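Local coordinates for HDLP (histone deacetylase-like protein) (Aquifex aeolicus, PDB 1C3R) that probably acts as a zinc-dependent deacetylase of the histone deacetylase family, and binds the hydroxamate inhibitor trichostatin A at its zinc ion, at residues Ile165-His170 with Leu253-Asp258; Asp263-Phe268 with Gly295-Tyr300; Ile7-Tyr12 with Ile47-Ala52; Thr101-Ala106 with Phe141-Asn146. The protein carries 2 engineered substitutions. All blocks are in the same frame, centred on the assembly; numbering follows the deposited sequence.

Contact 1 (Ile165-His170 with Leu253-Asp258); sequences IDLDAH and LQLGTD. With ZN (zinc ion), chain C; TSN (trichostatin a), chain D.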
# COMPACT_ATOMS: atom_id res chain seq x y z
N ILE A 165 -21.73 -9.12 -9.55
CA ILE A 165 -21.06 -9.94 -8.55
C ILE A 165 -19.55 -9.82 -8.73
O ILE A 165 -19.03 -10.08 -9.82
CB ILE A 165 -21.51 -11.41 -8.67
CG1 ILE A 165 -23.03 -11.48 -8.48
CG2 ILE A 165 -20.78 -12.27 -7.63
CD1 ILE A 165 -23.62 -12.87 -8.71
N ASP A 166 -18.86 -9.44 -7.66
CA ASP A 166 -17.42 -9.23 -7.70
C ASP A 166 -16.63 -10.22 -6.84
O ASP A 166 -16.62 -10.12 -5.61
CB ASP A 166 -17.13 -7.79 -7.25
CG ASP A 166 -15.73 -7.33 -7.60
OD1 ASP A 166 -14.75 -7.96 -7.14
OD2 ASP A 166 -15.61 -6.34 -8.34
N LEU A 167 -15.96 -11.17 -7.49
CA LEU A 167 -15.19 -12.17 -6.76
C LEU A 167 -13.72 -11.78 -6.56
O LEU A 167 -12.94 -12.53 -5.98
CB LEU A 167 -15.28 -13.53 -7.46
CG LEU A 167 -16.71 -14.06 -7.60
CD1 LEU A 167 -16.66 -15.50 -8.08
CD2 LEU A 167 -17.44 -13.99 -6.26
N ASP A 168 -13.36 -10.60 -7.05
CA ASP A 168 -12.00 -10.09 -6.91
C ASP A 168 -11.72 -10.01 -5.40
O ASP A 168 -12.62 -9.71 -4.62
CB ASP A 168 -11.92 -8.68 -7.51
CG ASP A 168 -10.51 -8.14 -7.58
OD1 ASP A 168 -9.91 -8.16 -8.68
OD2 ASP A 168 -9.97 -7.70 -6.54
N ALA A 169 -10.48 -10.28 -4.99
CA ALA A 169 -10.12 -10.23 -3.57
C ALA A 169 -10.19 -8.82 -2.96
O ALA A 169 -10.03 -8.67 -1.74
CB ALA A 169 -8.72 -10.82 -3.36
N HIS A 170 -10.39 -7.80 -3.78
CA HIS A 170 -10.50 -6.44 -3.26
C HIS A 170 -11.90 -5.87 -3.50
O HIS A 170 -12.55 -6.22 -4.48
CB HIS A 170 -9.46 -5.51 -3.90
CG HIS A 170 -8.05 -5.98 -3.74
ND1 HIS A 170 -7.48 -6.86 -4.61
CD2 HIS A 170 -7.16 -5.69 -2.75
CE1 HIS A 170 -6.27 -7.09 -4.15
NE2 HIS A 170 -6.03 -6.40 -3.02
N LEU A 253 -20.33 -10.78 -13.90
CA LEU A 253 -19.50 -11.45 -12.91
C LEU A 253 -18.03 -11.07 -13.14
O LEU A 253 -17.50 -11.33 -14.22
CB LEU A 253 -19.68 -12.96 -13.03
CG LEU A 253 -18.83 -13.88 -12.15
CD1 LEU A 253 -19.14 -13.61 -10.67
CD2 LEU A 253 -19.14 -15.34 -12.51
N GLN A 254 -17.40 -10.46 -12.14
CA GLN A 254 -16.00 -10.05 -12.26
C GLN A 254 -15.16 -11.17 -11.63
O GLN A 254 -15.35 -11.55 -10.47
CB GLN A 254 -15.78 -8.68 -11.59
CG GLN A 254 -15.00 -8.65 -10.29
CD GLN A 254 -13.50 -8.68 -10.47
OE1 GLN A 254 -12.86 -7.66 -10.75
NE2 GLN A 254 -12.93 -9.85 -10.32
N LEU A 255 -14.23 -11.69 -12.43
CA LEU A 255 -13.40 -12.82 -12.04
C LEU A 255 -11.91 -12.59 -11.84
O LEU A 255 -11.10 -13.33 -12.40
CB LEU A 255 -13.59 -13.93 -13.06
CG LEU A 255 -15.05 -14.39 -13.16
CD1 LEU A 255 -15.27 -15.23 -14.41
CD2 LEU A 255 -15.43 -15.13 -11.90
N GLY A 256 -11.53 -11.60 -11.04
CA GLY A 256 -10.12 -11.35 -10.79
C GLY A 256 -9.52 -12.62 -10.20
O GLY A 256 -10.18 -13.34 -9.45
N THR A 257 -8.27 -12.90 -10.52
CA THR A 257 -7.65 -14.10 -10.00
C THR A 257 -6.79 -13.82 -8.76
O THR A 257 -6.18 -14.74 -8.22
CB THR A 257 -6.78 -14.77 -11.08
OG1 THR A 257 -5.76 -13.85 -11.49
CG2 THR A 257 -7.62 -15.13 -12.31
N ASP A 258 -6.77 -12.57 -8.29
CA ASP A 258 -5.93 -12.29 -7.12
C ASP A 258 -6.27 -12.99 -5.80
O ASP A 258 -5.47 -12.96 -4.86
CB ASP A 258 -5.75 -10.77 -6.88
CG ASP A 258 -7.05 -9.99 -6.82
OD1 ASP A 258 -8.11 -10.58 -6.53
OD2 ASP A 258 -6.99 -8.76 -7.02
ZN ZN C . -7.98 -7.14 -6.61
O1 TSN D . -8.72 -5.19 -7.43
O2 TSN D . -5.99 -5.84 -7.19
O3 TSN D . -0.24 -3.99 -2.96
N1 TSN D . -7.80 -4.53 -6.61
N2 TSN D . 4.24 -1.01 -6.54
C1 TSN D . 0.80 -2.36 -4.34
C2 TSN D . 0.79 -1.14 -5.05
C3 TSN D . 1.88 -0.67 -5.77
C4 TSN D . 3.11 -1.44 -5.81
C5 TSN D . 3.12 -2.67 -5.09
C6 TSN D . 2.01 -3.11 -4.38
C7 TSN D . -0.34 -2.93 -3.56
C8 TSN D . -1.70 -2.16 -3.54
C9 TSN D . -2.75 -3.03 -4.18
C10 TSN D . -3.78 -2.65 -5.00
C11 TSN D . -4.65 -3.75 -5.47
C12 TSN D . -5.67 -3.62 -6.35
C13 TSN D . -6.46 -4.77 -6.76
C14 TSN D . -2.07 -1.85 -2.06
C15 TSN D . -4.06 -1.21 -5.42
C17 TSN D . 5.46 -1.84 -6.62
C16 TSN D . 4.25 0.25 -7.28

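Contact 2 (Asp263-Phe268 with Gly295-Tyr300); sequences DYLSKF and GGYHPY. With TSN (trichostatin a), chain D.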
# COMPACT_ATOMS: atom_id res chain seq x y z
N ASP A 263 -0.98 -15.49 -5.44
CA ASP A 263 -0.95 -14.06 -5.75
C ASP A 263 -0.69 -13.30 -4.46
O ASP A 263 -1.48 -13.39 -3.51
CB ASP A 263 -2.27 -13.64 -6.40
CG ASP A 263 -2.21 -12.23 -6.99
OD1 ASP A 263 -2.85 -12.01 -8.04
OD2 ASP A 263 -1.55 -11.34 -6.40
N TYR A 264 0.41 -12.55 -4.43
CA TYR A 264 0.80 -11.80 -3.23
C TYR A 264 -0.08 -10.62 -2.86
O TYR A 264 -0.03 -10.16 -1.72
CB TYR A 264 2.24 -11.28 -3.35
CG TYR A 264 3.28 -12.35 -3.57
CD1 TYR A 264 3.54 -12.85 -4.84
CD2 TYR A 264 4.00 -12.86 -2.49
CE1 TYR A 264 4.50 -13.84 -5.04
CE2 TYR A 264 4.96 -13.86 -2.68
CZ TYR A 264 5.20 -14.34 -3.96
OH TYR A 264 6.15 -15.31 -4.15
N LEU A 265 -0.88 -10.11 -3.79
CA LEU A 265 -1.71 -8.97 -3.45
C LEU A 265 -3.01 -9.30 -2.71
O LEU A 265 -3.94 -8.49 -2.69
CB LEU A 265 -1.99 -8.10 -4.68
CG LEU A 265 -0.74 -7.44 -5.28
CD1 LEU A 265 -1.12 -6.23 -6.13
CD2 LEU A 265 0.16 -6.96 -4.16
N SER A 266 -3.07 -10.47 -2.10
CA SER A 266 -4.25 -10.85 -1.31
C SER A 266 -3.79 -11.81 -0.23
O SER A 266 -2.83 -12.56 -0.41
CB SER A 266 -5.33 -11.53 -2.16
OG SER A 266 -5.03 -12.89 -2.41
N LYS A 267 -4.48 -11.80 0.91
CA LYS A 267 -4.12 -12.72 1.97
C LYS A 267 -5.01 -13.96 1.91
O LYS A 267 -5.08 -14.74 2.86
CB LYS A 267 -4.24 -12.03 3.32
CG LYS A 267 -3.33 -10.81 3.45
CD LYS A 267 -1.88 -11.18 3.18
CE LYS A 267 -0.96 -9.99 3.32
NZ LYS A 267 0.46 -10.38 3.05
N PHE A 268 -5.70 -14.13 0.78
CA PHE A 268 -6.55 -15.30 0.57
C PHE A 268 -5.65 -16.40 0.02
O PHE A 268 -4.73 -16.13 -0.75
CB PHE A 268 -7.67 -15.00 -0.44
CG PHE A 268 -8.75 -14.09 0.09
CD1 PHE A 268 -9.81 -13.72 -0.73
CD2 PHE A 268 -8.73 -13.62 1.40
CE1 PHE A 268 -10.84 -12.89 -0.25
CE2 PHE A 268 -9.75 -12.80 1.89
CZ PHE A 268 -10.80 -12.44 1.06
N GLY A 295 -8.49 -8.02 -11.15
CA GLY A 295 -7.15 -8.02 -10.59
C GLY A 295 -6.50 -9.39 -10.58
O GLY A 295 -7.13 -10.40 -10.27
N GLY A 296 -5.22 -9.43 -10.94
CA GLY A 296 -4.46 -10.67 -10.98
C GLY A 296 -3.03 -10.28 -11.30
O GLY A 296 -2.77 -9.68 -12.35
N TYR A 297 -2.10 -10.63 -10.42
CA TYR A 297 -0.72 -10.23 -10.64
C TYR A 297 0.32 -11.33 -10.76
O TYR A 297 1.51 -11.05 -10.92
CB TYR A 297 -0.33 -9.24 -9.55
CG TYR A 297 -1.44 -8.24 -9.34
CD1 TYR A 297 -2.54 -8.54 -8.54
CD2 TYR A 297 -1.47 -7.04 -10.06
CE1 TYR A 297 -3.64 -7.69 -8.47
CE2 TYR A 297 -2.57 -6.18 -10.00
CZ TYR A 297 -3.65 -6.52 -9.20
OH TYR A 297 -4.77 -5.72 -9.16
N HIS A 298 -0.12 -12.58 -10.68
CA HIS A 298 0.81 -13.69 -10.84
C HIS A 298 0.47 -14.27 -12.22
O HIS A 298 -0.59 -14.86 -12.41
CB HIS A 298 0.59 -14.77 -9.78
CG HIS A 298 1.65 -15.83 -9.80
ND1 HIS A 298 2.62 -15.93 -8.83
CD2 HIS A 298 1.93 -16.77 -10.72
CE1 HIS A 298 3.46 -16.90 -9.15
NE2 HIS A 298 3.07 -17.42 -10.29
N PRO A 299 1.39 -14.12 -13.19
CA PRO A 299 1.20 -14.61 -14.55
C PRO A 299 0.78 -16.07 -14.68
O PRO A 299 -0.11 -16.39 -15.48
CB PRO A 299 2.56 -14.33 -15.21
CG PRO A 299 3.51 -14.42 -14.01
CD PRO A 299 2.74 -13.55 -13.05
N TYR A 300 1.41 -16.96 -13.92
CA TYR A 300 1.06 -18.38 -14.01
C TYR A 300 -0.32 -18.64 -13.43
O TYR A 300 -1.13 -19.35 -14.02
CB TYR A 300 2.09 -19.25 -13.27
CG TYR A 300 3.55 -19.00 -13.63
CD1 TYR A 300 3.91 -18.22 -14.73
CD2 TYR A 300 4.57 -19.56 -12.86
CE1 TYR A 300 5.25 -18.00 -15.04
CE2 TYR A 300 5.91 -19.34 -13.16
CZ TYR A 300 6.24 -18.56 -14.25
OH TYR A 300 7.57 -18.34 -14.54
O1 TSN D . -8.72 -5.19 -7.43
O2 TSN D . -5.99 -5.84 -7.19
O3 TSN D . -0.24 -3.99 -2.96
N1 TSN D . -7.80 -4.53 -6.61
N2 TSN D . 4.24 -1.01 -6.54
C1 TSN D . 0.80 -2.36 -4.34
C2 TSN D . 0.79 -1.14 -5.05
C3 TSN D . 1.88 -0.67 -5.77
C4 TSN D . 3.11 -1.44 -5.81
C5 TSN D . 3.12 -2.67 -5.09
C6 TSN D . 2.01 -3.11 -4.38
C7 TSN D . -0.34 -2.93 -3.56
C8 TSN D . -1.70 -2.16 -3.54
C9 TSN D . -2.75 -3.03 -4.18
C10 TSN D . -3.78 -2.65 -5.00
C11 TSN D . -4.65 -3.75 -5.47
C12 TSN D . -5.67 -3.62 -6.35
C13 TSN D . -6.46 -4.77 -6.76
C14 TSN D . -2.07 -1.85 -2.06
C15 TSN D . -4.06 -1.21 -5.42
C17 TSN D . 5.46 -1.84 -6.62
C16 TSN D . 4.25 0.25 -7.28

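Contact 3 (Ile7-Tyr12 with Ile47-Ala52); sequences IGTLDY and IKSRPA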
# COMPACT_ATOMS: atom_id res chain seq x y z
N ILE A 7 -13.36 -12.43 -25.84
CA ILE A 7 -13.03 -11.13 -26.40
C ILE A 7 -11.61 -10.77 -25.97
O ILE A 7 -11.30 -10.78 -24.78
CB ILE A 7 -14.01 -10.03 -25.93
CG1 ILE A 7 -15.40 -10.24 -26.55
CG2 ILE A 7 -13.51 -8.67 -26.36
CD1 ILE A 7 -16.09 -11.52 -26.18
N GLY A 8 -10.76 -10.46 -26.93
CA GLY A 8 -9.39 -10.11 -26.61
C GLY A 8 -8.53 -9.82 -27.82
O GLY A 8 -9.01 -9.82 -28.96
N THR A 9 -7.25 -9.58 -27.57
CA THR A 9 -6.28 -9.28 -28.61
C THR A 9 -4.88 -9.31 -28.01
O THR A 9 -4.71 -9.07 -26.82
CB THR A 9 -6.50 -7.89 -29.20
OG1 THR A 9 -5.44 -7.59 -30.12
CG2 THR A 9 -6.51 -6.84 -28.09
N LEU A 10 -3.89 -9.59 -28.84
CA LEU A 10 -2.50 -9.62 -28.38
C LEU A 10 -2.02 -8.19 -28.14
O LEU A 10 -1.08 -7.96 -27.38
CB LEU A 10 -1.61 -10.29 -29.42
CG LEU A 10 -1.71 -11.81 -29.58
CD1 LEU A 10 -3.14 -12.25 -29.76
CD2 LEU A 10 -0.86 -12.24 -30.76
N ASP A 11 -2.66 -7.23 -28.79
CA ASP A 11 -2.28 -5.83 -28.64
C ASP A 11 -2.08 -5.37 -27.19
O ASP A 11 -1.24 -4.51 -26.93
CB ASP A 11 -3.31 -4.91 -29.31
CG ASP A 11 -3.41 -5.15 -30.80
OD1 ASP A 11 -2.35 -5.20 -31.46
OD2 ASP A 11 -4.54 -5.28 -31.31
N TYR A 12 -2.83 -5.94 -26.26
CA TYR A 12 -2.68 -5.54 -24.87
C TYR A 12 -1.22 -5.71 -24.41
O TYR A 12 -0.78 -5.06 -23.47
CB TYR A 12 -3.58 -6.35 -23.94
CG TYR A 12 -5.07 -6.11 -24.07
CD1 TYR A 12 -5.90 -7.03 -24.72
CD2 TYR A 12 -5.67 -4.99 -23.48
CE1 TYR A 12 -7.28 -6.85 -24.77
CE2 TYR A 12 -7.04 -4.80 -23.53
CZ TYR A 12 -7.85 -5.73 -24.17
OH TYR A 12 -9.21 -5.55 -24.20
N ILE A 47 -13.10 -12.95 -30.49
CA ILE A 47 -13.59 -11.68 -31.02
C ILE A 47 -12.56 -10.60 -30.71
O ILE A 47 -12.24 -10.37 -29.55
CB ILE A 47 -14.93 -11.29 -30.36
CG1 ILE A 47 -16.01 -12.29 -30.76
CG2 ILE A 47 -15.31 -9.86 -30.77
CD1 ILE A 47 -17.37 -12.01 -30.15
N LYS A 48 -12.05 -9.95 -31.75
CA LYS A 48 -11.05 -8.90 -31.57
C LYS A 48 -11.61 -7.71 -30.79
O LYS A 48 -12.66 -7.18 -31.13
CB LYS A 48 -10.53 -8.43 -32.92
CG LYS A 48 -9.44 -7.37 -32.83
CD LYS A 48 -8.89 -7.01 -34.20
CE LYS A 48 -7.76 -5.99 -34.09
NZ LYS A 48 -6.61 -6.52 -33.30
N SER A 49 -10.90 -7.32 -29.73
CA SER A 49 -11.30 -6.20 -28.89
C SER A 49 -11.35 -4.90 -29.70
O SER A 49 -10.55 -4.71 -30.61
CB SER A 49 -10.30 -6.02 -27.75
OG SER A 49 -10.16 -7.21 -26.99
N ARG A 50 -12.28 -4.02 -29.36
CA ARG A 50 -12.37 -2.73 -30.04
C ARG A 50 -12.34 -1.68 -28.95
O ARG A 50 -12.72 -1.95 -27.81
CB ARG A 50 -13.69 -2.59 -30.82
CG ARG A 50 -14.95 -2.44 -29.96
CD ARG A 50 -16.16 -2.11 -30.83
NE ARG A 50 -17.43 -2.07 -30.09
CZ ARG A 50 -17.76 -1.14 -29.20
NH1 ARG A 50 -16.93 -0.14 -28.92
NH2 ARG A 50 -18.94 -1.21 -28.60
N PRO A 51 -11.87 -0.46 -29.28
CA PRO A 51 -11.83 0.59 -28.26
C PRO A 51 -13.26 0.99 -27.94
O PRO A 51 -14.17 0.74 -28.74
CB PRO A 51 -11.09 1.73 -28.98
CG PRO A 51 -10.29 0.99 -30.07
CD PRO A 51 -11.36 0.06 -30.56
N ALA A 52 -13.48 1.59 -26.78
CA ALA A 52 -14.81 2.04 -26.44
C ALA A 52 -14.96 3.36 -27.19
O ALA A 52 -13.96 3.99 -27.52
CB ALA A 52 -14.91 2.27 -24.96

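Contact 4 (Thr101-Ala106 with Phe141-Asn146); sequences TGSSLA and FCYINN. Unlike the reference sequence in segment 141-146: N146 (reference Asp). With TSN (trichostatin a), chain D.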
# COMPACT_ATOMS: atom_id res chain seq x y z
N THR A 101 -5.44 4.14 -24.00
CA THR A 101 -5.59 3.18 -25.10
C THR A 101 -5.90 1.77 -24.58
O THR A 101 -6.85 1.13 -25.05
CB THR A 101 -4.34 3.11 -25.98
OG1 THR A 101 -4.09 4.40 -26.55
CG2 THR A 101 -4.53 2.11 -27.11
N GLY A 102 -5.10 1.30 -23.63
CA GLY A 102 -5.34 -0.03 -23.08
C GLY A 102 -6.68 -0.10 -22.38
O GLY A 102 -7.48 -1.01 -22.63
N SER A 103 -6.94 0.86 -21.50
CA SER A 103 -8.19 0.91 -20.74
C SER A 103 -9.41 0.99 -21.65
O SER A 103 -10.43 0.33 -21.42
CB SER A 103 -8.18 2.09 -19.78
OG SER A 103 -7.18 1.93 -18.79
N SER A 104 -9.31 1.81 -22.69
CA SER A 104 -10.41 1.97 -23.63
C SER A 104 -10.70 0.65 -24.34
O SER A 104 -11.85 0.30 -24.58
CB SER A 104 -10.05 3.03 -24.67
OG SER A 104 -11.15 3.23 -25.55
N LEU A 105 -9.64 -0.07 -24.68
CA LEU A 105 -9.77 -1.34 -25.37
C LEU A 105 -10.42 -2.38 -24.44
O LEU A 105 -11.24 -3.19 -24.87
CB LEU A 105 -8.39 -1.81 -25.82
CG LEU A 105 -8.29 -2.81 -26.97
CD1 LEU A 105 -9.05 -2.27 -28.19
CD2 LEU A 105 -6.82 -3.03 -27.31
N ALA A 106 -10.05 -2.32 -23.17
CA ALA A 106 -10.60 -3.24 -22.17
C ALA A 106 -12.06 -2.89 -21.89
O ALA A 106 -12.88 -3.77 -21.62
CB ALA A 106 -9.78 -3.15 -20.89
N PHE A 141 -5.08 1.38 -9.54
CA PHE A 141 -4.59 0.86 -10.83
C PHE A 141 -5.60 1.03 -11.96
O PHE A 141 -5.28 0.79 -13.12
CB PHE A 141 -4.26 -0.64 -10.74
CG PHE A 141 -3.26 -1.01 -9.67
CD1 PHE A 141 -3.07 -2.34 -9.33
CD2 PHE A 141 -2.50 -0.03 -9.02
CE1 PHE A 141 -2.14 -2.71 -8.36
CE2 PHE A 141 -1.57 -0.39 -8.05
CZ PHE A 141 -1.39 -1.73 -7.72
N CYS A 142 -6.82 1.43 -11.62
CA CYS A 142 -7.87 1.58 -12.62
C CYS A 142 -8.07 3.01 -13.11
O CYS A 142 -8.21 3.94 -12.31
CB CYS A 142 -9.20 1.06 -12.06
SG CYS A 142 -9.18 -0.70 -11.58
N TYR A 143 -8.10 3.18 -14.43
CA TYR A 143 -8.33 4.50 -15.02
C TYR A 143 -9.78 4.61 -15.48
O TYR A 143 -10.41 5.66 -15.31
CB TYR A 143 -7.40 4.72 -16.22
CG TYR A 143 -5.94 4.55 -15.91
CD1 TYR A 143 -5.34 3.29 -15.93
CD2 TYR A 143 -5.15 5.65 -15.54
CE1 TYR A 143 -3.99 3.13 -15.60
CE2 TYR A 143 -3.81 5.50 -15.21
CZ TYR A 143 -3.23 4.24 -15.24
OH TYR A 143 -1.90 4.09 -14.91
N ILE A 144 -10.31 3.53 -16.05
CA ILE A 144 -11.70 3.50 -16.52
C ILE A 144 -12.44 2.34 -15.86
O ILE A 144 -11.93 1.23 -15.77
CB ILE A 144 -11.74 3.34 -18.06
CG1 ILE A 144 -11.01 4.52 -18.72
CG2 ILE A 144 -13.19 3.30 -18.56
CD1 ILE A 144 -10.89 4.42 -20.24
N ASN A 145 -13.65 2.60 -15.37
CA ASN A 145 -14.45 1.58 -14.70
C ASN A 145 -15.37 0.91 -15.73
O ASN A 145 -16.52 1.34 -15.89
CB ASN A 145 -15.28 2.22 -13.59
CG ASN A 145 -15.91 1.20 -12.64
OD1 ASN A 145 -16.57 0.26 -13.08
ND2 ASN A 145 -15.71 1.40 -11.34
N ASN A 146 -14.88 -0.12 -16.41
CA ASN A 146 -15.70 -0.78 -17.43
C ASN A 146 -16.99 -1.41 -16.88
O ASN A 146 -17.99 -1.49 -17.58
CB ASN A 146 -14.87 -1.80 -18.23
CG ASN A 146 -14.43 -2.99 -17.40
OD1 ASN A 146 -15.07 -4.04 -17.42
ND2 ASN A 146 -13.33 -2.83 -16.66
O1 TSN D . -8.72 -5.19 -7.43
O2 TSN D . -5.99 -5.84 -7.19
O3 TSN D . -0.24 -3.99 -2.96
N1 TSN D . -7.80 -4.53 -6.61
N2 TSN D . 4.24 -1.01 -6.54
C1 TSN D . 0.80 -2.36 -4.34
C2 TSN D . 0.79 -1.14 -5.05
C3 TSN D . 1.88 -0.67 -5.77
C4 TSN D . 3.11 -1.44 -5.81
C5 TSN D . 3.12 -2.67 -5.09
C6 TSN D . 2.01 -3.11 -4.38
C7 TSN D . -0.34 -2.93 -3.56
C8 TSN D . -1.70 -2.16 -3.54
C9 TSN D . -2.75 -3.03 -4.18
C10 TSN D . -3.78 -2.65 -5.00
C11 TSN D . -4.65 -3.75 -5.47
C12 TSN D . -5.67 -3.62 -6.35
C13 TSN D . -6.46 -4.77 -6.76
C14 TSN D . -2.07 -1.85 -2.06
C15 TSN D . -4.06 -1.21 -5.42
C17 TSN D . 5.46 -1.84 -6.62
C16 TSN D . 4.25 0.25 -7.28
O HOH W 1 -8.46 1.17 -16.40

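Contact 1 (Ile165-His170 with Leu253-Asp258)
The zinc site of this deacetylase fold forms where D168 and H170, just past one strand, meet D258 beyond its parallel neighbour. Zinc is held by D168 OD2 at 2.1 Å, H170 ND1 at 2.1 Å and D258 OD2 at 1.9 Å, and hydroxamate O1 and O2 of trichostatin A make it five-coordinate. The two carboxylate planes stand 84° apart. D168 OD2 and D258 OD2 approach to 3.2 Å because both bind zinc. Both oxygens lie at the edge of the H170 imidazole, in its plane, while inhibitor C13 lies over one ring face. D258 CG is placed between the backbone N and carbonyl carbon (chi1 53°), a turn that directs the carboxylate to zinc and to the A169 backbone; its second oxygen, OD1, accepts from A169 N at 2.8 Å, 23° out of the carboxylate plane. D168 OD2 takes a further bond from H170 N at 2.8 Å through its anti lone pair, an Asx turn. D166 makes the preceding Asx turn through OD1 to D168 N, while OD2 bonds H131 and Y164. A leucine in place of D166 would probably leave H131 ND1 without its acceptor and the D168 backbone N without the bond that fixes the turn. Behind the site, Q254 N reaches I165 O at 2.9 Å and L167 N reaches Q254 O at 3.1 Å. I165 and L253 pack together beneath helix 272-286, against V282 and F279, and strand 185-192 runs along the other side of D166.

Contact 2 (Asp263-Phe268 with Gly295-Tyr300)
Over one face of the Y297 ring sits L265 CD1, 3.6 Å from the ring centroid and 11° off the normal, a CH-pi contact centred on the aromatic system. At the ring edge, near its plane, lies O2 of trichostatin A, to which Y297 OH donates a very short hydrogen bond, modelled at 2.3 Å, a length that is doubtful. The carboxylate of D263 is turned steeply to the same ring, their planes 79° apart. Its OD1 accepts from Y297 N at 2.9 Å in a nearly straight bond, meeting it on the syn side but out of the carboxylate plane. The other oxygen, OD2, accepts from L265 N at 3.0 Å, closing an Asx turn within the type I turn from D263 to S266. With CG anti to its backbone N (chi1 -169°), the D263 carboxylate reaches between the two loops and fixes the backbone of both residues that form the CH-pi pair. The second methyl of L265, CD2, comes to 3.2 Å from inhibitor O3, so this leucine touches both the tyrosine and the ligand. Beyond Y297 the chain enters helix 299-314, with H298 at the N-cap position and its ring edge-to-face with F335. A tyrosine hydroxyl bonded to the carbonyl oxygen of a zinc-bound hydroxamate is characteristic of the histone deacetylase active site, where the same group is thought to meet the acetyl carbonyl of the substrate.

Contact 3 (Ile7-Tyr12 with Ile47-Ala52)
K48 NZ forms a salt bridge with D11 OD2 at 3.1 Å, approaching nearly along the carboxylate's C-O axis. The same oxygen accepts from T9 OG1 at 2.7 Å, this time from well above the carboxylate plane, so two donors grip it from different directions. T9 OG1 in turn accepts from D11 N at 3.1 Å, an ST turn that holds the aspartate facing the lysine. K48 itself runs fully extended until a final bend (chi4 61°) that turns the ammonium group in toward the acid. Beneath this bridge the strands pair in parallel. G8 N donates to I47 O at 3.0 Å, while S49 N reaches G8 O at 3.2 Å from above the carbonyl plane, 59° out of it, as the chain leaves the regular strand. A CA-H...O contact from I7 CA to I47 O supports the same carbonyl. S49 OG nestles against the backbone of G8, and T9 CG2 lies 3.8 Å from S49 OG. Y12 OH also approaches this serine, but its stronger partner is S109 of helix 98-118. Earlier in the strands, I7 and I47 lie side by side on one face of the sheet, with I7 CG1 4.0 Å from I47 CB and I7 touching S109. Here the beta-alpha-beta unit of strand 4-8, helix 28-37 and strand 46-48 is closed at an outermost strand of the sheet. Its chemistry changes along the strands from paired isoleucines to a polar exit, where the lysine and the threonine hydroxyl would tend to keep D11 ionised.

Contact 4 (Thr101-Ala106 with Phe141-Asn146)
S103 on helix 98-118 faces I144 in the loop before helix 146-156, their CA atoms 6.1 Å apart, with no direct hydrogen bond joining the two segments. This packs a helix of the alpha/beta deacetylase fold against the loop whose start, at F141, lines the inhibitor pocket. I144 has an extended side chain (chi2 175°) that brings its CD1 to 3.6 Å from S103 CB, beside the helix backbone. The Y143 ring meets S103 OG obliquely through CD1, at 3.7 Å, and its own hydroxyl is bonded to P94 O; S103 OG is also hydrogen-bonded to A98 O. N146, where the reference sequence has aspartate, approaches A106 only loosely and bonds T110 and G129 through OD1. At the start of segment 141-146, one F141 face takes methyl C15 of trichostatin A, 3.5 Å above the ring plane and offset toward the rim, while F141 CZ lies 3.5 Å from inhibitor C2. Replacing F141 by an alanine would probably open a gap beside the inhibitor and leave methyl C15 without its aromatic wall. A water bridges the two segments, donating to S103 OG at 2.8 Å and accepting from Y143 N at 2.8 Å.

How the contacts relate
From the N terminus, contact 3 closes the first loop, from strand 4-8 to strand 46-48; contact 4 follows, then contact 1, whose loop is the longest, and finally contact 2. The four run in series, none enclosing or crossing another. Contacts 3 and 4 adjoin through helix 98-118, where A52 N meets S104 OG, so the chain leaving edge strand 46-48 is tied to the helix packing on the pocket loop. Contacts 1 and 2 abut at the zinc site, where D258 O meets S266 OG and D258 N meets G295 O. Contact 4 returns to contact 2 through F141, which packs on Y297 and L265 around trichostatin A, the ligand touched by contacts 1, 2 and 4.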